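Haloacid dehalogenase-like hydrolase (Bacteroides thetaiotaomicron, PDB 2RBK) probably acts as a magnesium-dependent phosphatase of the haloacid dehalogenase superfamily, transferring phosphoryl groups by way of a trigonal-bipyramidal state. Local coordinates at residues F6-G11 with F209-N214. Residues are numbered along the deposited sequence; the frame is centred on the assembly and turned at random.
Sequences FFDIDG and FGDGGN. With MG (magnesium ion), chain B; VN4 (oxido(dioxo)vanadium), chain C.
Asp8 OD1 is gripped by magnesium at 2.1 Å and by the hydroxyl of Thr12, and it sits 2.7 Å from Asp211 OD1, a short approach of two acceptor oxygens explained by the magnesium they share. The carboxylates, their planes 17° apart, each give the ion one oxygen. The carbonyl O of Asp10, one vanadate oxygen and waters 1 and 2 complete six ligands; water 1 also donates to Asp211 OD2, and water 2 to Asn214 OD1. CG anti to the backbone N (chi1 177°) carries the Asp8 carboxylate between the two centres, with OD2 on vanadium at 2.0 Å. Ile9 N and Asp10 N both donate to vanadate O1, and Asn214 ND2 reaches O3 at 2.9 Å. Strands 4-7 and 206-210 run parallel, joined by backbone hydrogen bonds from Phe209 N to Phe6 O and, just past the strand end, from Asp8 N to Phe209 O. There the flat rings of Phe7 and Phe209 form an offset stack under helix 250-258. Gly11, lacking a side chain, brings its CA within 3.5 Å of Asp211 OD2. Asp10, salt-bridged to Arg45, belongs with Asp8 to the HAD DxD motif. Asp8 OD2 and water 3 lie nearly in line through vanadium, as apical ligands of a trigonal bipyramid resembling the phosphoryl-transfer transition state, consistent with Asp8 as nucleophile; magnesium probably helps offset the transferring group's negative charge through the shared O2.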
loop_
_atom_site.group_PDB
_atom_site.type_symbol
_atom_site.label_atom_id
_atom_site.label_comp_id
_atom_site.label_asym_id
_atom_site.label_seq_id
_atom_site.Cartn_x
_atom_site.Cartn_y
_atom_site.Cartn_z
ATOM N N PHE A 6 -4.162 9.232 6.659
ATOM C CA PHE A 6 -3.785 8.283 5.653
ATOM C C PHE A 6 -3.262 7.013 6.314
ATOM O O PHE A 6 -2.239 7.067 6.986
ATOM C CB PHE A 6 -2.685 8.848 4.737
ATOM C CG PHE A 6 -3.190 10.044 3.972
ATOM C CD1 PHE A 6 -3.080 11.348 4.433
ATOM C CD2 PHE A 6 -3.824 9.842 2.738
ATOM C CE1 PHE A 6 -3.587 12.401 3.717
ATOM C CE2 PHE A 6 -4.343 10.904 2.018
ATOM C CZ PHE A 6 -4.198 12.185 2.509
ATOM N N PHE A 7 -3.976 5.915 6.118
ATOM C CA PHE A 7 -3.654 4.644 6.779
ATOM C C PHE A 7 -3.183 3.604 5.767
ATOM O O PHE A 7 -3.928 3.216 4.868
ATOM C CB PHE A 7 -4.861 4.069 7.468
ATOM C CG PHE A 7 -5.371 4.883 8.618
ATOM C CD1 PHE A 7 -6.414 5.763 8.477
ATOM C CD2 PHE A 7 -4.772 4.783 9.883
ATOM C CE1 PHE A 7 -6.887 6.506 9.547
ATOM C CE2 PHE A 7 -5.242 5.541 10.937
ATOM C CZ PHE A 7 -6.300 6.399 10.779
ATOM N N ASP A 8 -1.964 3.080 5.993
ATOM C CA ASP A 8 -1.621 1.794 5.419
ATOM C C ASP A 8 -2.575 0.733 5.938
ATOM O O ASP A 8 -3.169 0.873 7.000
ATOM C CB ASP A 8 -0.192 1.462 5.821
ATOM C CG ASP A 8 0.295 0.140 5.368
ATOM O OD1 ASP A 8 0.830 -0.614 6.216
ATOM O OD2 ASP A 8 0.160 -0.166 4.150
ATOM N N ILE A 9 -2.721 -0.361 5.168
ATOM C CA ILE A 9 -3.591 -1.446 5.622
ATOM C C ILE A 9 -2.743 -2.484 6.399
ATOM O O ILE A 9 -2.925 -2.644 7.618
ATOM C CB ILE A 9 -4.348 -2.163 4.488
ATOM C CG1 ILE A 9 -5.214 -1.195 3.703
ATOM C CG2 ILE A 9 -5.129 -3.311 5.059
ATOM C CD1 ILE A 9 -5.809 -1.833 2.445
ATOM N N ASP A 10 -1.894 -3.210 5.716
ATOM C CA ASP A 10 -1.287 -4.408 6.326
ATOM C C ASP A 10 -0.243 -4.030 7.371
ATOM O O ASP A 10 0.723 -3.344 7.101
ATOM C CB ASP A 10 -0.705 -5.265 5.234
ATOM C CG ASP A 10 -1.772 -5.726 4.285
ATOM O OD1 ASP A 10 -2.602 -6.550 4.720
ATOM O OD2 ASP A 10 -1.824 -5.210 3.140
ATOM N N GLY A 11 -0.440 -4.457 8.601
ATOM C CA GLY A 11 0.396 -4.145 9.731
ATOM C C GLY A 11 0.091 -2.813 10.364
ATOM O O GLY A 11 0.766 -2.438 11.333
ATOM N N PHE A 209 0.042 6.987 8.747
ATOM C CA PHE A 209 0.248 5.867 9.629
ATOM C C PHE A 209 0.785 4.699 8.830
ATOM O O PHE A 209 0.153 4.319 7.838
ATOM C CB PHE A 209 -1.049 5.440 10.311
ATOM C CG PHE A 209 -1.759 6.509 11.114
ATOM C CD1 PHE A 209 -2.501 7.497 10.487
ATOM C CD2 PHE A 209 -1.719 6.510 12.495
ATOM C CE1 PHE A 209 -3.182 8.441 11.206
ATOM C CE2 PHE A 209 -2.391 7.480 13.226
ATOM C CZ PHE A 209 -3.139 8.448 12.590
ATOM N N GLY A 210 1.886 4.092 9.282
ATOM C CA GLY A 210 2.433 2.957 8.541
ATOM C C GLY A 210 3.365 2.132 9.361
ATOM O O GLY A 210 3.798 2.492 10.462
ATOM N N ASP A 211 3.689 0.959 8.791
ATOM C CA ASP A 211 4.550 -0.006 9.422
ATOM C C ASP A 211 5.688 -0.468 8.528
ATOM O O ASP A 211 6.483 -1.262 9.053
ATOM C CB ASP A 211 3.803 -1.300 9.857
ATOM C CG ASP A 211 3.438 -2.154 8.668
ATOM O OD1 ASP A 211 2.939 -1.557 7.684
ATOM O OD2 ASP A 211 3.691 -3.391 8.700
ATOM N N GLY A 212 5.765 -0.068 7.277
ATOM C CA GLY A 212 6.649 -0.745 6.308
ATOM C C GLY A 212 7.485 0.208 5.505
ATOM O O GLY A 212 7.259 1.422 5.487
ATOM N N GLY A 213 8.474 -0.372 4.797
ATOM C CA GLY A 213 9.336 0.444 3.987
ATOM C C GLY A 213 8.595 1.246 2.922
ATOM O O GLY A 213 9.048 2.375 2.648
ATOM N N ASN A 214 7.511 0.743 2.379
ATOM C CA ASN A 214 6.770 1.476 1.371
ATOM C C ASN A 214 5.904 2.608 1.953
ATOM O O ASN A 214 5.228 3.287 1.201
ATOM C CB ASN A 214 5.905 0.568 0.494
ATOM C CG ASN A 214 4.693 -0.054 1.188
ATOM O OD1 ASN A 214 4.790 -0.269 2.408
ATOM N ND2 ASN A 214 3.634 -0.416 0.465
HETATM MG MG MG B . 2.065 -2.236 5.941
HETATM V V VN4 C . 0.152 -1.821 2.990
HETATM O O1 VN4 C . -1.508 -1.915 3.042
HETATM O O2 VN4 C . 1.137 -2.688 4.164
HETATM O O3 VN4 C . 1.126 -1.425 1.483
HETATM O O HOH W 1 3.298 -3.911 6.026
HETATM O O HOH W 2 3.428 -1.032 4.904
HETATM O O HOH W 3 -0.171 -3.542 1.787
#